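Local coordinates for uncharacterized protein Atu2773 (Agrobacterium tumefaciens, PDB 2QV5), which is of unknown function but belongs to the divergent polysaccharide deacetylase family and may act on an acetylated carbohydrate, at residues Thr30-Val35 / Gly238-Val244; Asp52-Val57 / Ile227-Arg232. One frame throughout, in Å; residues are numbered along the deposited sequence.

Both contacts tie an early part of the chain to its last fifth, and their centres lie about 11 Å apart on the same side of the molecule's centre. Contact 2 (52-57 with 227-232) is nested along the chain inside the loop closed by contact 1 (30-35 with 238-244). Strand 30-39 runs into helix 43-52 and its following loop, while helix 221-233 leads into strand 239-241, and each contact joins one early element to one late one. Trp230 of the helix meets Ile34 and Ile241, and Glu56 of the loop packs on Ile241. The last helix-strand unit of this deacetylase-family domain is thus held against strand 30-39 and the loop after helix 43-52.

Contact 1 of 2, residues Thr30-Val35 / Gly238-Val244; sequences TRVAIV and GIEIVGV
Strands 30-35 and 239-241 run parallel, their axes 4.7 Å apart at closest approach and inclined by 32°, with Arg31 beside Glu240 and Val32 beside Ile241. Val32 uses both its N and its O toward the other strand: the N donates to Glu240 O at 3.0 Å, and the O receives Val242 N at 2.9 Å. Glu240 N reaches Thr30 O as well. On the face shared with Ile239 and Ile241, Val32 CG2 meets Ile239 CG2 at 3.8 Å, while Val32 CB and CG1 both touch CD1 of Ile241, whose side chain lies alongside and points the same way; helix 193-210 covers Val32 through Leu203 and Ala207. The pairing attaches the short C-terminal strand 239-241 to strand 30-39, which also pairs with 58-62 and 212-218 in the domain's parallel sheet. Arg31 and Glu240 occupy the other face without a salt bridge: the carboxylate bonds to Ser25, and Arg31 makes a cation-pi contact with Trp24. Beyond the paired residues, water 2 links Ile34 N to Val242 O. With CG1 of Val244 turned anti to the backbone N (chi1 161°), its CG2 packs tightly on Val35 CG2 at 3.4 Å, the two side chains crossing at about a right angle.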
loop_
_atom_site.group_PDB
_atom_site.type_symbol
_atom_site.label_atom_id
_atom_site.label_comp_id
_atom_site.label_asym_id
_atom_site.label_seq_id
_atom_site.Cartn_x
_atom_site.Cartn_y
_atom_site.Cartn_z
ATOM N N THR A 30 -12.609 10.284 13.999
ATOM C CA THR A 30 -12.643 9.432 12.803
ATOM C C THR A 30 -11.351 9.617 11.991
ATOM O O THR A 30 -10.923 10.744 11.756
ATOM C CB THR A 30 -13.872 9.797 11.912
ATOM O OG1 THR A 30 -15.093 9.583 12.638
ATOM C CG2 THR A 30 -13.897 8.993 10.624
ATOM N N ARG A 31 -10.715 8.519 11.584
ATOM C CA ARG A 31 -9.497 8.628 10.780
ATOM C C ARG A 31 -9.634 7.820 9.506
ATOM O O ARG A 31 -10.305 6.786 9.498
ATOM C CB ARG A 31 -8.283 8.124 11.556
ATOM C CG ARG A 31 -7.893 8.933 12.773
ATOM C CD ARG A 31 -6.699 8.298 13.463
ATOM N NE ARG A 31 -7.030 6.989 14.037
ATOM C CZ ARG A 31 -6.131 6.107 14.477
ATOM N NH1 ARG A 31 -4.841 6.386 14.422
ATOM N NH2 ARG A 31 -6.519 4.937 14.960
ATOM N N VAL A 32 -9.001 8.292 8.434
ATOM C CA VAL A 32 -9.060 7.608 7.142
ATOM C C VAL A 32 -7.646 7.576 6.564
ATOM O O VAL A 32 -6.960 8.590 6.613
ATOM C CB VAL A 32 -10.022 8.362 6.159
ATOM C CG1 VAL A 32 -9.761 8.001 4.703
ATOM C CG2 VAL A 32 -11.500 8.089 6.495
ATOM N N ALA A 33 -7.203 6.426 6.051
ATOM C CA ALA A 33 -6.003 6.377 5.200
ATOM C C ALA A 33 -6.452 6.091 3.777
ATOM O O ALA A 33 -7.414 5.361 3.562
ATOM C CB ALA A 33 -5.005 5.311 5.662
ATOM N N ILE A 34 -5.785 6.709 2.809
ATOM C CA ILE A 34 -6.065 6.443 1.389
ATOM C C ILE A 34 -4.727 6.181 0.733
ATOM O O ILE A 34 -3.806 6.987 0.882
ATOM C CB ILE A 34 -6.774 7.628 0.662
ATOM C CG1 ILE A 34 -8.203 7.830 1.178
ATOM C CG2 ILE A 34 -6.803 7.386 -0.870
ATOM C CD1 ILE A 34 -8.722 9.253 1.006
ATOM N N VAL A 35 -4.615 5.042 0.054
ATOM C CA VAL A 35 -3.443 4.716 -0.724
ATOM C C VAL A 35 -3.730 4.891 -2.215
ATOM O O VAL A 35 -4.683 4.317 -2.761
ATOM C CB VAL A 35 -2.960 3.269 -0.446
ATOM C CG1 VAL A 35 -1.632 2.980 -1.149
ATOM C CG2 VAL A 35 -2.843 3.029 1.037
ATOM N N GLY A 238 -14.948 16.394 10.401
ATOM C CA GLY A 238 -14.326 15.654 11.517
ATOM C C GLY A 238 -13.490 14.429 11.160
ATOM O O GLY A 238 -13.322 13.527 11.987
ATOM N N ILE A 239 -12.961 14.394 9.939
ATOM C CA ILE A 239 -12.132 13.271 9.477
ATOM C C ILE A 239 -10.687 13.723 9.330
ATOM O O ILE A 239 -10.415 14.680 8.607
ATOM C CB ILE A 239 -12.636 12.709 8.126
ATOM C CG1 ILE A 239 -14.012 12.051 8.298
ATOM C CG2 ILE A 239 -11.648 11.693 7.533
ATOM C CD1 ILE A 239 -14.841 12.075 7.053
ATOM N N GLU A 240 -9.777 13.054 10.033
ATOM C CA GLU A 240 -8.350 13.252 9.814
ATOM C C GLU A 240 -7.809 12.193 8.844
ATOM O O GLU A 240 -7.954 10.991 9.081
ATOM C CB GLU A 240 -7.572 13.234 11.140
ATOM C CG GLU A 240 -6.062 13.521 10.963
ATOM C CD GLU A 240 -5.319 13.837 12.256
ATOM O OE1 GLU A 240 -5.925 13.758 13.346
ATOM O OE2 GLU A 240 -4.113 14.191 12.174
ATOM N N ILE A 241 -7.191 12.636 7.750
ATOM C CA ILE A 241 -6.478 11.694 6.853
ATOM C C ILE A 241 -5.071 11.427 7.399
ATOM O O ILE A 241 -4.292 12.357 7.609
ATOM C CB ILE A 241 -6.399 12.209 5.384
ATOM C CG1 ILE A 241 -7.756 12.795 4.920
ATOM C CG2 ILE A 241 -5.844 11.112 4.443
ATOM C CD1 ILE A 241 -8.877 11.791 4.750
ATOM N N VAL A 242 -4.775 10.164 7.679
ATOM C CA VAL A 242 -3.503 9.791 8.284
ATOM C C VAL A 242 -2.785 8.777 7.399
ATOM O O VAL A 242 -3.421 8.124 6.572
ATOM C CB VAL A 242 -3.692 9.212 9.718
ATOM C CG1 VAL A 242 -4.426 10.215 10.615
ATOM C CG2 VAL A 242 -4.458 7.883 9.696
ATOM N N GLY A 243 -1.471 8.650 7.564
ATOM C CA GLY A 243 -0.712 7.578 6.894
ATOM C C GLY A 243 -1.218 6.200 7.300
ATOM O O GLY A 243 -1.761 6.034 8.399
ATOM N N VAL A 244 -1.062 5.221 6.407
ATOM C CA VAL A 244 -1.466 3.827 6.665
ATOM C C VAL A 244 -0.900 3.261 7.973
ATOM O O VAL A 244 -1.617 2.570 8.702
ATOM C CB VAL A 244 -1.121 2.900 5.464
ATOM C CG1 VAL A 244 -1.099 1.433 5.861
ATOM C CG2 VAL A 244 -2.147 3.096 4.380
HETATM O O HOH W 1 -14.091 13.025 14.504
HETATM O O HOH W 2 -3.148 8.122 3.881
#

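Contact 2 of 2, residues Asp52-Val57 / Ile227-Arg232; sequences DLPPEV and ISKWSR
The exit from helix 43-52, where Leu53 is the first residue to leave helical geometry, packs against helix 221-233 just before the chain enters strand 58-62 of the parallel sheet. A type I turn from Pro54 to Val57 completes this connection, with Val57 N bonded to Pro54 O. Arg232 makes the hydrogen bond across the contact: its NH2 donates to Asp52 O at 2.7 Å, with an N-H...O angle of 162°. The oxygen lies within 2° of the guanidinium plane, but the donor stands 44° out of the carbonyl plane and so is not on a lone pair. An extended chain from CG to NE carries the group out from the helix and back toward its N-terminal side, to Asp52, and Pro54 lies over one guanidinium face, its CB 4.2 Å above the plane. The proline ring also packs against Ser231, its CG 3.9 Å from Ser231 CB. Ser231 is modelled in two conformers; in the one described here its OG turns back along its own helix and donates to Ile227 O, which also accepts the helical bond from Ser231 N. Deeper in, the Leu53 and Ile227 side chains cross obliquely, with Leu53 CD2 3.7 Å from Ile227 CG2, and Val57 CG2 approaches the same methyl; Ile34 and Val36 of strand 30-39 also touch Ile227. Ser228 OG is close to Asp52 O but bonds to Ile224 O. Asp52 meets Lys48 through a carboxylate salt bridge and Arg232 through its backbone carbonyl, and the positive guanidinium would be expected to polarise that carbonyl near the C-terminal end of helix 43-52, where helix-dipole charge is probably negative.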
loop_
_atom_site.group_PDB
_atom_site.type_symbol
_atom_site.label_atom_id
_atom_site.label_comp_id
_atom_site.label_asym_id
_atom_site.label_seq_id
_atom_site.Cartn_x
_atom_site.Cartn_y
_atom_site.Cartn_z
ATOM N N ASP A 52 -0.725 16.860 -7.280
ATOM C CA ASP A 52 -2.117 17.083 -6.870
ATOM C C ASP A 52 -2.566 16.545 -5.512
ATOM O O ASP A 52 -3.419 17.158 -4.864
ATOM C CB ASP A 52 -3.085 16.571 -7.943
ATOM C CG ASP A 52 -3.020 17.366 -9.235
ATOM O OD1 ASP A 52 -2.349 18.423 -9.281
ATOM O OD2 ASP A 52 -3.643 16.914 -10.217
ATOM N N LEU A 53 -2.048 15.390 -5.095
ATOM C CA LEU A 53 -2.515 14.777 -3.847
ATOM C C LEU A 53 -1.886 15.496 -2.655
ATOM O O LEU A 53 -0.712 15.825 -2.702
ATOM C CB LEU A 53 -2.202 13.272 -3.802
ATOM C CG LEU A 53 -2.865 12.426 -4.904
ATOM C CD1 LEU A 53 -2.137 11.117 -5.132
ATOM C CD2 LEU A 53 -4.331 12.166 -4.608
ATOM N N PRO A 54 -2.679 15.768 -1.600
ATOM C CA PRO A 54 -2.098 16.289 -0.360
ATOM C C PRO A 54 -1.207 15.231 0.311
ATOM O O PRO A 54 -1.416 14.022 0.087
ATOM C CB PRO A 54 -3.333 16.607 0.492
ATOM C CG PRO A 54 -4.379 15.700 -0.024
ATOM C CD PRO A 54 -4.144 15.644 -1.496
ATOM N N PRO A 55 -0.199 15.673 1.099
ATOM C CA PRO A 55 0.798 14.769 1.713
ATOM C C PRO A 55 0.236 13.696 2.650
ATOM O O PRO A 55 0.948 12.763 3.013
ATOM C CB PRO A 55 1.696 15.714 2.511
ATOM C CG PRO A 55 0.965 16.983 2.618
ATOM C CD PRO A 55 0.098 17.083 1.400
ATOM N N GLU A 56 -1.024 13.849 3.038
ATOM C CA GLU A 56 -1.687 12.907 3.936
ATOM C C GLU A 56 -2.064 11.623 3.208
ATOM O O GLU A 56 -2.327 10.616 3.840
ATOM C CB GLU A 56 -2.937 13.543 4.539
ATOM C CG GLU A 56 -2.661 14.609 5.607
ATOM C CD GLU A 56 -2.458 16.015 5.027
ATOM O OE1 GLU A 56 -2.442 16.178 3.781
ATOM O OE2 GLU A 56 -2.306 16.961 5.830
ATOM N N VAL A 57 -2.106 11.684 1.878
ATOM C CA VAL A 57 -2.398 10.522 1.048
ATOM C C VAL A 57 -1.144 9.661 0.946
ATOM O O VAL A 57 -0.064 10.133 0.555
ATOM C CB VAL A 57 -2.922 10.951 -0.341
ATOM C CG1 VAL A 57 -3.149 9.739 -1.267
ATOM C CG2 VAL A 57 -4.217 11.743 -0.190
ATOM N N ILE A 227 -9.783 12.099 -5.356
ATOM C CA ILE A 227 -9.133 11.888 -4.059
ATOM C C ILE A 227 -8.492 13.170 -3.538
ATOM O O ILE A 227 -8.657 13.496 -2.368
ATOM C CB ILE A 227 -8.137 10.695 -4.106
ATOM C CG1 ILE A 227 -8.917 9.387 -4.282
ATOM C CG2 ILE A 227 -7.233 10.613 -2.850
ATOM C CD1 ILE A 227 -8.063 8.240 -4.609
ATOM N N SER A 228 -7.814 13.924 -4.403
ATOM C CA SER A 228 -7.253 15.217 -3.983
ATOM C C SER A 228 -8.311 16.130 -3.370
ATOM O O SER A 228 -8.120 16.651 -2.271
ATOM C CB SER A 228 -6.579 15.947 -5.146
ATOM O OG SER A 228 -5.489 15.194 -5.645
ATOM N N LYS A 229 -9.419 16.304 -4.082
ATOM C CA LYS A 229 -10.511 17.175 -3.646
ATOM C C LYS A 229 -11.165 16.703 -2.333
ATOM O O LYS A 229 -11.337 17.498 -1.400
ATOM C CB LYS A 229 -11.547 17.272 -4.763
ATOM C CG LYS A 229 -12.753 18.150 -4.456
ATOM C CD LYS A 229 -13.801 18.000 -5.553
ATOM C CE LYS A 229 -14.998 18.910 -5.331
ATOM N NZ LYS A 229 -15.481 18.885 -3.919
ATOM N N TRP A 230 -11.528 15.415 -2.276
ATOM C CA TRP A 230 -12.162 14.824 -1.094
ATOM C C TRP A 230 -11.274 14.904 0.172
ATOM O O TRP A 230 -11.761 15.291 1.243
ATOM C CB TRP A 230 -12.569 13.373 -1.386
ATOM C CG TRP A 230 -13.449 12.751 -0.325
ATOM C CD1 TRP A 230 -14.810 12.753 -0.285
ATOM C CD2 TRP A 230 -13.012 12.048 0.846
ATOM N NE1 TRP A 230 -15.252 12.095 0.839
ATOM C CE2 TRP A 230 -14.166 11.654 1.551
ATOM C CE3 TRP A 230 -11.754 11.711 1.367
ATOM C CZ2 TRP A 230 -14.106 10.937 2.757
ATOM C CZ3 TRP A 230 -11.693 11.006 2.570
ATOM C CH2 TRP A 230 -12.865 10.625 3.248
ATOM N N SER A 231 -9.985 14.562 0.033
ATOM C CA SER A 231 -9.070 14.568 1.176
ATOM C C SER A 231 -8.820 15.977 1.712
ATOM O O SER A 231 -8.638 16.153 2.920
ATOM C CB SER A 231 -7.748 13.854 0.854
ATOM O OG SER A 231 -7.186 14.327 -0.355
ATOM N N ARG A 232 -8.832 16.971 0.821
ATOM C CA ARG A 232 -8.688 18.385 1.225
ATOM C C ARG A 232 -9.913 18.913 1.974
ATOM O O ARG A 232 -9.800 19.832 2.788
ATOM C CB ARG A 232 -8.395 19.268 0.017
ATOM C CG ARG A 232 -6.958 19.185 -0.460
ATOM C CD ARG A 232 -6.782 19.860 -1.809
ATOM N NE ARG A 232 -5.630 19.317 -2.521
ATOM C CZ ARG A 232 -4.369 19.694 -2.319
ATOM N NH1 ARG A 232 -4.076 20.634 -1.425
ATOM N NH2 ARG A 232 -3.391 19.128 -3.013
#